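Local coordinates for endo-1,3-beta-glucanase (Streptomyces sioyaensis, PDB 3DGT), which probably hydrolyses internal linkages of 1,3-beta-glucans through this family 16 catalytic domain, one part of a longer protein, at residues G78-G83 with V242-G247; L106-V111 with H191-E196; G127-G132 with P138-L143; I206-S209 with Y215-V218. All coordinates share one frame; numbering follows the deposited sequence.

Contact 1 (G78-G83 with V242-G247); sequences GNWTSG and VAMGGG
Met244 lies over one face of the Trp80 indole. Its CG is 3.9 Å from the centroid of the five-membered ring, a CH-pi contact, with the closest approach to CD2 at 3.7 Å. The thioether makes the second aromatic contact: SD stands 4.3 Å from the centroid of the six-membered ring and 2° off its normal, the geometry of a Met-aromatic pair. With CG anti to the backbone N (chi1 -173°) and bends at both later torsions, the methionine keeps its sulfur above the six-membered ring.

These residues lie on strands 80-87 and 236-244, antiparallel neighbours in the beta-sandwich (jelly-roll) fold of glycoside hydrolase family 16. The strands are wider apart at Trp80 and Met244, CA to CA 7.5 Å, than at Gly83 and Val242, where the CA atoms are 6.2 Å apart. The backbones of Trp80 and Ser82 also bond to Ser52, and Met244 N to Glu51 OE1.

Two hydrogen bonds cross at the narrower end. Ser82 OG donates to Val242 O over 2.7 Å, in the carbonyl plane and on a lone pair, and so joins the strands through a side chain. Val242 N donates to Gly83 O at 3.2 Å.

Contact 2 (L106-V111 with H191-E196); sequences LQMPNV and HTYTME
Leu106 and His191 form an antiparallel hydrogen-bonded pair that joins the end of strand 99-107 to the start of strand 191-198. Each backbone N donates to the other's O, and both bonds, Leu106 N to His191 O and His191 N to Leu106 O, measure 2.9 Å. From Met108 on the first chain leaves the strand, and side chains carry the contact.

Tyr193 meets both hydrophobic partners. Leu106 CG is held between its backbone N and carbonyl carbon (chi1 63°), which brings CD1 to 3.6 Å from Tyr193 CE1, the two side chains crossing at about a right angle. Farther out, the extended Met108 chain places its CE 3.4 Å from Tyr193 OH. Within the jelly-roll this corner is also bordered by Cys181, touched by Tyr193, and by its disulfide partner Cys186, touched by Met108. The magnesium site is near but separate: the Leu106 side chain is about 7 Å from that of Asp269, which binds the magnesium.

A water lies in plane at the tyrosine edge. It donates to Leu106 O at 2.7 Å and pairs with Tyr193 OH, also at 2.7 Å; its links to Met108 N and His191 ND1 are weak. A phenylalanine in place of Tyr193 would lack the hydroxyl, and the water would probably lose its short bond there and be held less firmly beside Leu106 O.

Contact 3 (G127-G132 with P138-L143); sequences GAPFRG and PGVGEL
Val140 overlaps Pro129 and the backbone of Phe130 with a single methyl. Its CG2 approaches Pro129 CD to 3.7 Å, and the same methyl is 3.7 Å from Phe130 N. The other branch, CG1, is turned between the valine's own backbone N and carbonyl carbon (chi1 72°) and meets Phe130 CB at 4.1 Å. Valine thus reaches the 3-10 segment 128-130 with both methyls, while the ring of Phe130 meets Tyr38 and Phe237.

Beside this apolar patch the backbones touch directly. Gly127 N donates to Gly141 O over 3.0 Å, with the donor tilted 20° from the carbonyl plane. Gly127 CA is also close to Val140 O, and a beta carbon built on it would clash with that oxygen, so a side chain here would probably not fit without the backbone shifting. Each side has its own internal bracing: Phe130 N bonds to Gly127 O, and Gly141 N closes a type I turn by bonding to Pro138 O at 3.0 Å; the peptide bond before Pro138, the first residue of the turn, is cis.

The contact closes the base of the excursion between two antiparallel neighbours of the sandwich, strands 119-127 and 142-144. Glu142, Leu143 and the following Asp144 match the opening of the E-x-D-x-x-E signature of glycoside hydrolase family 16.

Contact 4 (I206-S209 with Y215-V218); sequences IRFS and YQTV
Ile206 and Val218 pair tightly, each N donating to the other's O at 2.8 Å. Two residues on, Phe208 N donates to Gln216 O, also over 2.8 Å and nearly straight at 175°. The side chains of these four residues share one sheet face. There Gln216 CG lies alongside the phenylalanine, 3.9 Å from Phe208 CD2, with ring and amide planes 62° apart, and Val218 CG2 stands at the ring edge. Strands 155-160 and 191-198 bury this face further, through Ala157 and Met195 against Phe208.

The face with Arg207 and Thr217 is looser and partly exposed. Although their CA atoms are only 4.4 Å apart, the two side chains come no closer than 4.3 Å, Arg207 CB to Thr217 OG1; the guanidinium forms salt bridges with Glu196 and Asp198.

At the ladder's end, Tyr215 CG sits between its backbone N and carbonyl carbon (chi1 62°), which swings the ring back along the Ser209 backbone, its edge atom CE1 3.6 Å from Ser209 C. A water joins its OH to Ser209 O; Thr155 OG1 also bonds the hydroxyl. An alanine at Tyr215 would remove ring and hydroxyl, which would probably uncover the Ser209 backbone and deprive that water and Thr155 of a partner.

Phe208 O accepts Tyr215 N at 2.9 Å and, weakly, Gln216 N: two residues opposite one, the classic beta bulge, within the hairpin of strands 205-210 and 213-219.

Contacts 1, 2 and 3 are largely buried, whereas contact 4 is only partly buried. Contacts 2 and 4 belong to adjoining strands: Thr194 O probably accepts a bond from Ser209 N, so strands 191-198, 205-210 and 213-219 run on as neighbours. Contact 3 meets both through Leu143, which packs on Met195, Ile206 and Phe208. Contact 1 touches none of the others, though its nearest atoms come to about 4 Å from contact 2. Chemistry follows place: a backbone ladder broken by a bulge dominates contact 4, one backbone pair plus a water marks the strand end in contact 2, Met-aromatic packing spans the wider part of contact 1, and glycine-valine turn packing closes contact 3.

Contact 1 (G78-G83 with V242-G247)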
loop_
_atom_site.group_PDB
_atom_site.type_symbol
_atom_site.label_atom_id
_atom_site.label_comp_id
_atom_site.label_asym_id
_atom_site.label_seq_id
_atom_site.Cartn_x
_atom_site.Cartn_y
_atom_site.Cartn_z
ATOM N N GLY A 78 8.354 11.655 22.931
ATOM C CA GLY A 78 7.253 12.051 22.047
ATOM C C GLY A 78 7.500 11.840 20.561
ATOM O O GLY A 78 6.703 12.288 19.725
ATOM N N ASN A 79 8.598 11.161 20.226
ATOM C CA ASN A 79 8.964 10.912 18.827
ATOM C C ASN A 79 8.275 9.668 18.302
ATOM O O ASN A 79 8.371 8.588 18.904
ATOM C CB ASN A 79 10.473 10.693 18.687
ATOM C CG ASN A 79 11.292 11.870 19.148
ATOM O OD1 ASN A 79 12.202 11.713 19.968
ATOM N ND2 ASN A 79 10.995 13.045 18.626
ATOM N N TRP A 80 7.625 9.805 17.153
ATOM C CA TRP A 80 7.014 8.668 16.474
ATOM C C TRP A 80 7.974 7.995 15.520
ATOM O O TRP A 80 8.693 8.663 14.777
ATOM C CB TRP A 80 5.765 9.103 15.699
ATOM C CG TRP A 80 4.552 9.310 16.566
ATOM C CD1 TRP A 80 4.092 10.494 17.062
ATOM C CD2 TRP A 80 3.656 8.298 17.036
ATOM N NE1 TRP A 80 2.960 10.281 17.817
ATOM C CE2 TRP A 80 2.673 8.940 17.816
ATOM C CE3 TRP A 80 3.600 6.900 16.884
ATOM C CZ2 TRP A 80 1.635 8.242 18.437
ATOM C CZ3 TRP A 80 2.560 6.200 17.497
ATOM C CH2 TRP A 80 1.586 6.879 18.260
ATOM N N THR A 81 7.984 6.663 15.559
ATOM C CA THR A 81 8.665 5.853 14.547
ATOM C C THR A 81 7.684 4.856 13.969
ATOM O O THR A 81 6.688 4.527 14.600
ATOM C CB THR A 81 9.890 5.078 15.104
ATOM O OG1 THR A 81 9.513 4.336 16.275
ATOM C CG2 THR A 81 11.030 6.035 15.432
ATOM N N SER A 82 7.949 4.390 12.751
ATOM C CA SER A 82 7.154 3.318 12.175
ATOM C C SER A 82 7.979 2.588 11.128
ATOM O O SER A 82 9.201 2.751 11.078
ATOM C CB SER A 82 5.859 3.870 11.577
ATOM O OG SER A 82 4.948 2.811 11.338
ATOM N N GLY A 83 7.315 1.780 10.304
ATOM C CA GLY A 83 7.987 1.005 9.262
ATOM C C GLY A 83 7.411 1.281 7.891
ATOM O O GLY A 83 6.223 1.589 7.746
ATOM N N VAL A 242 3.020 1.922 7.750
ATOM C CA VAL A 242 2.034 2.636 8.553
ATOM C C VAL A 242 2.572 4.040 8.814
ATOM O O VAL A 242 3.483 4.245 9.613
ATOM C CB VAL A 242 1.661 1.908 9.873
ATOM C CG1 VAL A 242 0.545 2.678 10.572
ATOM C CG2 VAL A 242 1.227 0.449 9.613
ATOM N N ALA A 243 2.015 5.009 8.102
ATOM C CA ALA A 243 2.341 6.408 8.348
ATOM C C ALA A 243 1.619 6.873 9.609
ATOM O O ALA A 243 0.608 6.292 10.002
ATOM C CB ALA A 243 1.955 7.269 7.140
ATOM N N MET A 244 2.151 7.916 10.244
ATOM C CA MET A 244 1.502 8.562 11.382
ATOM C C MET A 244 1.291 10.040 11.075
ATOM O O MET A 244 2.253 10.799 10.942
ATOM C CB MET A 244 2.363 8.410 12.643
ATOM C CG MET A 244 1.707 8.907 13.933
ATOM S SD MET A 244 0.116 8.124 14.255
ATOM C CE MET A 244 0.602 6.389 13.927
ATOM N N GLY A 245 0.026 10.439 10.963
ATOM C CA GLY A 245 -0.322 11.825 10.647
ATOM C C GLY A 245 -0.256 12.120 9.164
ATOM O O GLY A 245 -0.273 11.207 8.333
ATOM N N GLY A 246 -0.191 13.402 8.836
ATOM C CA GLY A 246 -0.154 13.823 7.441
ATOM C C GLY A 246 -1.523 14.142 6.871
ATOM O O GLY A 246 -2.522 14.204 7.589
ATOM N N GLY A 247 -1.557 14.314 5.561
ATOM C CA GLY A 247 -2.715 14.899 4.900
ATOM C C GLY A 247 -3.982 14.062 4.916
ATOM O O GLY A 247 -5.080 14.605 5.085
#

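Contact 2 (L106-V111 with H191-E196)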
loop_
_atom_site.group_PDB
_atom_site.type_symbol
_atom_site.label_atom_id
_atom_site.label_comp_id
_atom_site.label_asym_id
_atom_site.label_seq_id
_atom_site.Cartn_x
_atom_site.Cartn_y
_atom_site.Cartn_z
ATOM N N LEU A 106 -4.234 -8.820 5.153
ATOM C CA LEU A 106 -3.761 -8.044 6.294
ATOM C C LEU A 106 -4.892 -7.619 7.217
ATOM O O LEU A 106 -6.062 -7.520 6.802
ATOM C CB LEU A 106 -2.953 -6.817 5.819
ATOM C CG LEU A 106 -3.682 -5.749 4.989
ATOM C CD1 LEU A 106 -4.347 -4.702 5.887
ATOM C CD2 LEU A 106 -2.734 -5.082 3.997
ATOM N N GLN A 107 -4.513 -7.351 8.466
ATOM C CA GLN A 107 -5.374 -6.729 9.455
ATOM C C GLN A 107 -4.871 -5.306 9.630
ATOM O O GLN A 107 -3.695 -5.088 9.905
ATOM C CB GLN A 107 -5.258 -7.463 10.792
ATOM C CG GLN A 107 -6.109 -6.860 11.906
ATOM C CD GLN A 107 -5.877 -7.520 13.251
ATOM O OE1 GLN A 107 -4.900 -8.245 13.436
ATOM N NE2 GLN A 107 -6.777 -7.272 14.196
ATOM N N MET A 108 -5.764 -4.334 9.482
ATOM C CA MET A 108 -5.405 -2.949 9.778
ATOM C C MET A 108 -5.162 -2.778 11.276
ATOM O O MET A 108 -5.740 -3.508 12.085
ATOM C CB MET A 108 -6.515 -2.012 9.328
ATOM C CG MET A 108 -6.723 -1.964 7.829
ATOM S SD MET A 108 -8.012 -0.780 7.477
ATOM C CE MET A 108 -8.328 -1.091 5.729
ATOM N N PRO A 109 -4.304 -1.817 11.659
ATOM C CA PRO A 109 -4.040 -1.624 13.087
ATOM C C PRO A 109 -5.328 -1.613 13.903
ATOM O O PRO A 109 -6.252 -0.853 13.612
ATOM C CB PRO A 109 -3.337 -0.268 13.124
ATOM C CG PRO A 109 -2.599 -0.226 11.832
ATOM C CD PRO A 109 -3.527 -0.880 10.831
ATOM N N ASN A 110 -5.389 -2.472 14.917
ATOM C CA ASN A 110 -6.630 -2.678 15.647
ATOM C C ASN A 110 -6.800 -1.678 16.771
ATOM O O ASN A 110 -6.529 -1.955 17.945
ATOM C CB ASN A 110 -6.736 -4.112 16.159
ATOM C CG ASN A 110 -8.110 -4.445 16.681
ATOM O OD1 ASN A 110 -9.023 -3.613 16.675
ATOM N ND2 ASN A 110 -8.269 -5.678 17.123
ATOM N N VAL A 111 -7.240 -0.494 16.361
ATOM C CA VAL A 111 -7.410 0.648 17.249
ATOM C C VAL A 111 -8.457 1.569 16.613
ATOM O O VAL A 111 -8.499 1.719 15.394
ATOM C CB VAL A 111 -6.045 1.360 17.491
ATOM C CG1 VAL A 111 -5.433 1.878 16.189
ATOM C CG2 VAL A 111 -6.178 2.481 18.520
ATOM N N HIS A 191 -8.267 -9.325 6.129
ATOM C CA HIS A 191 -9.010 -9.162 4.894
ATOM C C HIS A 191 -8.020 -9.201 3.757
ATOM O O HIS A 191 -6.822 -9.014 3.970
ATOM C CB HIS A 191 -9.779 -7.839 4.902
ATOM C CG HIS A 191 -10.945 -7.851 5.835
ATOM N ND1 HIS A 191 -10.859 -7.496 7.165
ATOM C CD2 HIS A 191 -12.227 -8.221 5.625
ATOM C CE1 HIS A 191 -12.050 -7.638 7.729
ATOM N NE2 HIS A 191 -12.897 -8.066 6.811
ATOM N N THR A 192 -8.516 -9.472 2.557
ATOM C CA THR A 192 -7.668 -9.582 1.374
ATOM C C THR A 192 -7.906 -8.373 0.484
ATOM O O THR A 192 -9.048 -8.050 0.172
ATOM C CB THR A 192 -7.989 -10.905 0.629
ATOM O OG1 THR A 192 -7.826 -11.993 1.546
ATOM C CG2 THR A 192 -7.107 -11.133 -0.555
ATOM N N TYR A 193 -6.825 -7.703 0.094
ATOM C CA TYR A 193 -6.880 -6.493 -0.728
ATOM C C TYR A 193 -6.149 -6.776 -2.020
ATOM O O TYR A 193 -4.984 -7.162 -1.999
ATOM C CB TYR A 193 -6.233 -5.321 0.026
ATOM C CG TYR A 193 -6.909 -5.061 1.355
ATOM C CD1 TYR A 193 -6.492 -5.718 2.510
ATOM C CD2 TYR A 193 -7.978 -4.178 1.453
ATOM C CE1 TYR A 193 -7.129 -5.511 3.717
ATOM C CE2 TYR A 193 -8.621 -3.966 2.656
ATOM C CZ TYR A 193 -8.183 -4.620 3.780
ATOM O OH TYR A 193 -8.832 -4.380 4.965
ATOM N N THR A 194 -6.837 -6.579 -3.142
ATOM C CA THR A 194 -6.346 -7.071 -4.432
ATOM C C THR A 194 -6.475 -6.025 -5.527
ATOM O O THR A 194 -7.481 -5.313 -5.614
ATOM C CB THR A 194 -7.141 -8.329 -4.869
ATOM O OG1 THR A 194 -7.172 -9.270 -3.790
ATOM C CG2 THR A 194 -6.516 -8.999 -6.093
ATOM N N MET A 195 -5.442 -5.946 -6.355
ATOM C CA MET A 195 -5.453 -5.135 -7.558
ATOM C C MET A 195 -5.285 -6.090 -8.730
ATOM O O MET A 195 -4.313 -6.845 -8.772
ATOM C CB MET A 195 -4.295 -4.137 -7.497
ATOM C CG MET A 195 -4.224 -3.107 -8.628
ATOM S SD MET A 195 -3.696 -3.769 -10.234
ATOM C CE MET A 195 -2.096 -4.456 -9.847
ATOM N N GLU A 196 -6.255 -6.087 -9.650
ATOM C CA GLU A 196 -6.107 -6.801 -10.910
ATOM C C GLU A 196 -5.873 -5.812 -12.049
ATOM O O GLU A 196 -6.655 -4.883 -12.260
ATOM C CB GLU A 196 -7.302 -7.711 -11.214
ATOM C CG GLU A 196 -7.177 -8.397 -12.579
ATOM C CD GLU A 196 -8.347 -9.284 -12.914
ATOM O OE1 GLU A 196 -8.477 -10.359 -12.308
ATOM O OE2 GLU A 196 -9.124 -8.921 -13.809
HETATM O O HOH W 1 -7.991 -5.650 7.163
#

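Contact 3 (G127-G132 with P138-L143)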
loop_
_atom_site.group_PDB
_atom_site.type_symbol
_atom_site.label_atom_id
_atom_site.label_comp_id
_atom_site.label_asym_id
_atom_site.label_seq_id
_atom_site.Cartn_x
_atom_site.Cartn_y
_atom_site.Cartn_z
ATOM N N GLY A 127 5.262 3.236 -9.690
ATOM C CA GLY A 127 5.943 2.913 -10.946
ATOM C C GLY A 127 7.448 2.851 -10.786
ATOM O O GLY A 127 8.043 3.696 -10.115
ATOM N N ALA A 128 8.063 1.860 -11.429
ATOM C CA ALA A 128 9.506 1.629 -11.306
ATOM C C ALA A 128 10.386 2.878 -11.532
ATOM O O ALA A 128 11.365 3.059 -10.797
ATOM C CB ALA A 128 9.941 0.483 -12.219
ATOM N N PRO A 129 10.069 3.726 -12.541
ATOM C CA PRO A 129 10.929 4.913 -12.716
ATOM C C PRO A 129 11.001 5.874 -11.536
ATOM O O PRO A 129 11.881 6.739 -11.526
ATOM C CB PRO A 129 10.339 5.601 -13.958
ATOM C CG PRO A 129 9.682 4.457 -14.719
ATOM C CD PRO A 129 9.061 3.634 -13.616
ATOM N N PHE A 130 10.109 5.739 -10.553
ATOM C CA PHE A 130 10.192 6.572 -9.349
ATOM C C PHE A 130 11.445 6.252 -8.534
ATOM O O PHE A 130 12.057 7.150 -7.934
ATOM C CB PHE A 130 8.935 6.381 -8.490
ATOM C CG PHE A 130 8.859 7.291 -7.286
ATOM C CD1 PHE A 130 9.401 6.910 -6.062
ATOM C CD2 PHE A 130 8.210 8.515 -7.372
ATOM C CE1 PHE A 130 9.315 7.747 -4.947
ATOM C CE2 PHE A 130 8.117 9.358 -6.254
ATOM C CZ PHE A 130 8.664 8.965 -5.042
ATOM N N ARG A 131 11.830 4.981 -8.498
ATOM C CA ARG A 131 12.959 4.583 -7.660
ATOM C C ARG A 131 14.252 5.207 -8.164
ATOM O O ARG A 131 14.587 5.098 -9.344
ATOM C CB ARG A 131 13.089 3.062 -7.606
ATOM C CG ARG A 131 14.261 2.577 -6.751
ATOM C CD ARG A 131 14.146 1.101 -6.421
ATOM N NE ARG A 131 13.073 0.828 -5.474
ATOM C CZ ARG A 131 12.722 -0.392 -5.071
ATOM N NH1 ARG A 131 13.345 -1.466 -5.535
ATOM N NH2 ARG A 131 11.734 -0.524 -4.206
ATOM N N GLY A 132 14.969 5.868 -7.260
ATOM C CA GLY A 132 16.198 6.562 -7.641
ATOM C C GLY A 132 15.962 7.866 -8.371
ATOM O O GLY A 132 16.885 8.443 -8.937
ATOM N N PRO A 138 2.650 12.655 -9.948
ATOM C CA PRO A 138 1.974 11.363 -10.083
ATOM C C PRO A 138 2.106 10.726 -11.456
ATOM O O PRO A 138 1.544 9.660 -11.680
ATOM C CB PRO A 138 0.513 11.747 -9.844
ATOM C CG PRO A 138 0.406 13.089 -10.528
ATOM C CD PRO A 138 1.740 13.765 -10.313
ATOM N N GLY A 139 2.844 11.359 -12.366
ATOM C CA GLY A 139 2.877 10.902 -13.757
ATOM C C GLY A 139 3.352 9.468 -13.905
ATOM O O GLY A 139 2.937 8.755 -14.813
ATOM N N VAL A 140 4.233 9.044 -13.000
ATOM C CA VAL A 140 4.838 7.708 -13.051
ATOM C C VAL A 140 3.851 6.590 -12.688
ATOM O O VAL A 140 4.102 5.409 -12.977
ATOM C CB VAL A 140 6.087 7.660 -12.126
ATOM C CG1 VAL A 140 5.682 7.672 -10.649
ATOM C CG2 VAL A 140 6.964 6.460 -12.437
ATOM N N GLY A 141 2.743 6.964 -12.048
ATOM C CA GLY A 141 1.691 6.014 -11.668
ATOM C C GLY A 141 1.824 5.479 -10.256
ATOM O O GLY A 141 2.908 5.044 -9.837
ATOM N N GLU A 142 0.707 5.510 -9.533
ATOM C CA GLU A 142 0.608 4.937 -8.193
ATOM C C GLU A 142 -0.697 4.177 -8.087
ATOM O O GLU A 142 -1.755 4.699 -8.433
ATOM C CB GLU A 142 0.650 6.021 -7.119
ATOM C CG GLU A 142 0.521 5.458 -5.695
ATOM C CD GLU A 142 0.827 6.476 -4.625
ATOM O OE1 GLU A 142 1.625 7.400 -4.877
ATOM O OE2 GLU A 142 0.293 6.335 -3.504
ATOM N N LEU A 143 -0.614 2.938 -7.619
ATOM C CA LEU A 143 -1.803 2.141 -7.386
ATOM C C LEU A 143 -1.917 1.867 -5.903
ATOM O O LEU A 143 -1.143 1.094 -5.346
ATOM C CB LEU A 143 -1.740 0.833 -8.179
ATOM C CG LEU A 143 -1.482 0.952 -9.684
ATOM C CD1 LEU A 143 -1.355 -0.422 -10.330
ATOM C CD2 LEU A 143 -2.561 1.766 -10.381
#

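Contact 4 (I206-S209 with Y215-V218)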
loop_
_atom_site.group_PDB
_atom_site.type_symbol
_atom_site.label_atom_id
_atom_site.label_comp_id
_atom_site.label_asym_id
_atom_site.label_seq_id
_atom_site.Cartn_x
_atom_site.Cartn_y
_atom_site.Cartn_z
ATOM N N ILE A 206 -7.913 -1.512 -14.578
ATOM C CA ILE A 206 -7.366 -1.882 -13.280
ATOM C C ILE A 206 -8.548 -1.968 -12.307
ATOM O O ILE A 206 -9.367 -1.043 -12.229
ATOM C CB ILE A 206 -6.265 -0.890 -12.839
ATOM C CG1 ILE A 206 -5.035 -1.095 -13.743
ATOM C CG2 ILE A 206 -5.928 -1.057 -11.338
ATOM C CD1 ILE A 206 -3.952 -0.024 -13.627
ATOM N N ARG A 207 -8.678 -3.100 -11.612
ATOM C CA ARG A 207 -9.790 -3.289 -10.679
ATOM C C ARG A 207 -9.279 -3.548 -9.281
ATOM O O ARG A 207 -8.421 -4.408 -9.080
ATOM C CB ARG A 207 -10.751 -4.415 -11.107
ATOM C CG ARG A 207 -10.130 -5.750 -11.470
ATOM C CD ARG A 207 -11.110 -6.640 -12.242
ATOM N NE ARG A 207 -11.636 -5.950 -13.414
ATOM C CZ ARG A 207 -11.290 -6.195 -14.678
ATOM N NH1 ARG A 207 -10.432 -7.158 -14.984
ATOM N NH2 ARG A 207 -11.824 -5.470 -15.643
ATOM N N PHE A 208 -9.802 -2.783 -8.325
ATOM C CA PHE A 208 -9.456 -2.953 -6.918
ATOM C C PHE A 208 -10.584 -3.640 -6.178
ATOM O O PHE A 208 -11.761 -3.270 -6.340
ATOM C CB PHE A 208 -9.205 -1.605 -6.255
ATOM C CG PHE A 208 -8.067 -0.819 -6.855
ATOM C CD1 PHE A 208 -6.753 -1.039 -6.439
ATOM C CD2 PHE A 208 -8.309 0.165 -7.806
ATOM C CE1 PHE A 208 -5.714 -0.287 -6.979
ATOM C CE2 PHE A 208 -7.267 0.921 -8.344
ATOM C CZ PHE A 208 -5.971 0.692 -7.933
ATOM N N SER A 209 -10.217 -4.635 -5.372
ATOM C CA SER A 209 -11.194 -5.407 -4.604
ATOM C C SER A 209 -10.774 -5.621 -3.158
ATOM O O SER A 209 -9.591 -5.531 -2.815
ATOM C CB SER A 209 -11.463 -6.750 -5.280
ATOM O OG SER A 209 -10.271 -7.487 -5.469
ATOM N N TYR A 215 -14.612 -2.806 -5.875
ATOM C CA TYR A 215 -15.213 -1.515 -5.503
ATOM C C TYR A 215 -14.731 -0.307 -6.291
ATOM O O TYR A 215 -15.408 0.720 -6.302
ATOM C CB TYR A 215 -15.179 -1.251 -3.984
ATOM C CG TYR A 215 -13.816 -1.163 -3.319
ATOM C CD1 TYR A 215 -13.067 -2.304 -3.052
ATOM C CD2 TYR A 215 -13.316 0.067 -2.881
ATOM C CE1 TYR A 215 -11.835 -2.214 -2.423
ATOM C CE2 TYR A 215 -12.095 0.160 -2.242
ATOM C CZ TYR A 215 -11.359 -0.986 -2.013
ATOM O OH TYR A 215 -10.133 -0.913 -1.371
ATOM N N GLN A 216 -13.590 -0.434 -6.962
ATOM C CA GLN A 216 -13.098 0.616 -7.843
ATOM C C GLN A 216 -12.510 0.012 -9.100
ATOM O O GLN A 216 -11.715 -0.925 -9.034
ATOM C CB GLN A 216 -12.053 1.491 -7.139
ATOM C CG GLN A 216 -11.427 2.572 -8.048
ATOM C CD GLN A 216 -12.416 3.669 -8.435
ATOM O OE1 GLN A 216 -13.092 4.237 -7.576
ATOM N NE2 GLN A 216 -12.504 3.973 -9.732
ATOM N N THR A 217 -12.927 0.551 -10.241
ATOM C CA THR A 217 -12.332 0.197 -11.520
ATOM C C THR A 217 -11.852 1.473 -12.202
ATOM O O THR A 217 -12.513 2.519 -12.146
ATOM C CB THR A 217 -13.321 -0.549 -12.436
ATOM O OG1 THR A 217 -13.966 -1.601 -11.705
ATOM C CG2 THR A 217 -12.595 -1.170 -13.635
ATOM N N VAL A 218 -10.687 1.371 -12.827
ATOM C CA VAL A 218 -10.108 2.467 -13.598
ATOM C C VAL A 218 -9.871 1.912 -14.995
ATOM O O VAL A 218 -9.374 0.804 -15.145
ATOM C CB VAL A 218 -8.776 2.966 -12.970
ATOM C CG1 VAL A 218 -8.230 4.180 -13.722
ATOM C CG2 VAL A 218 -8.969 3.309 -11.488
HETATM O O HOH W 2 -8.646 -2.956 -2.053
#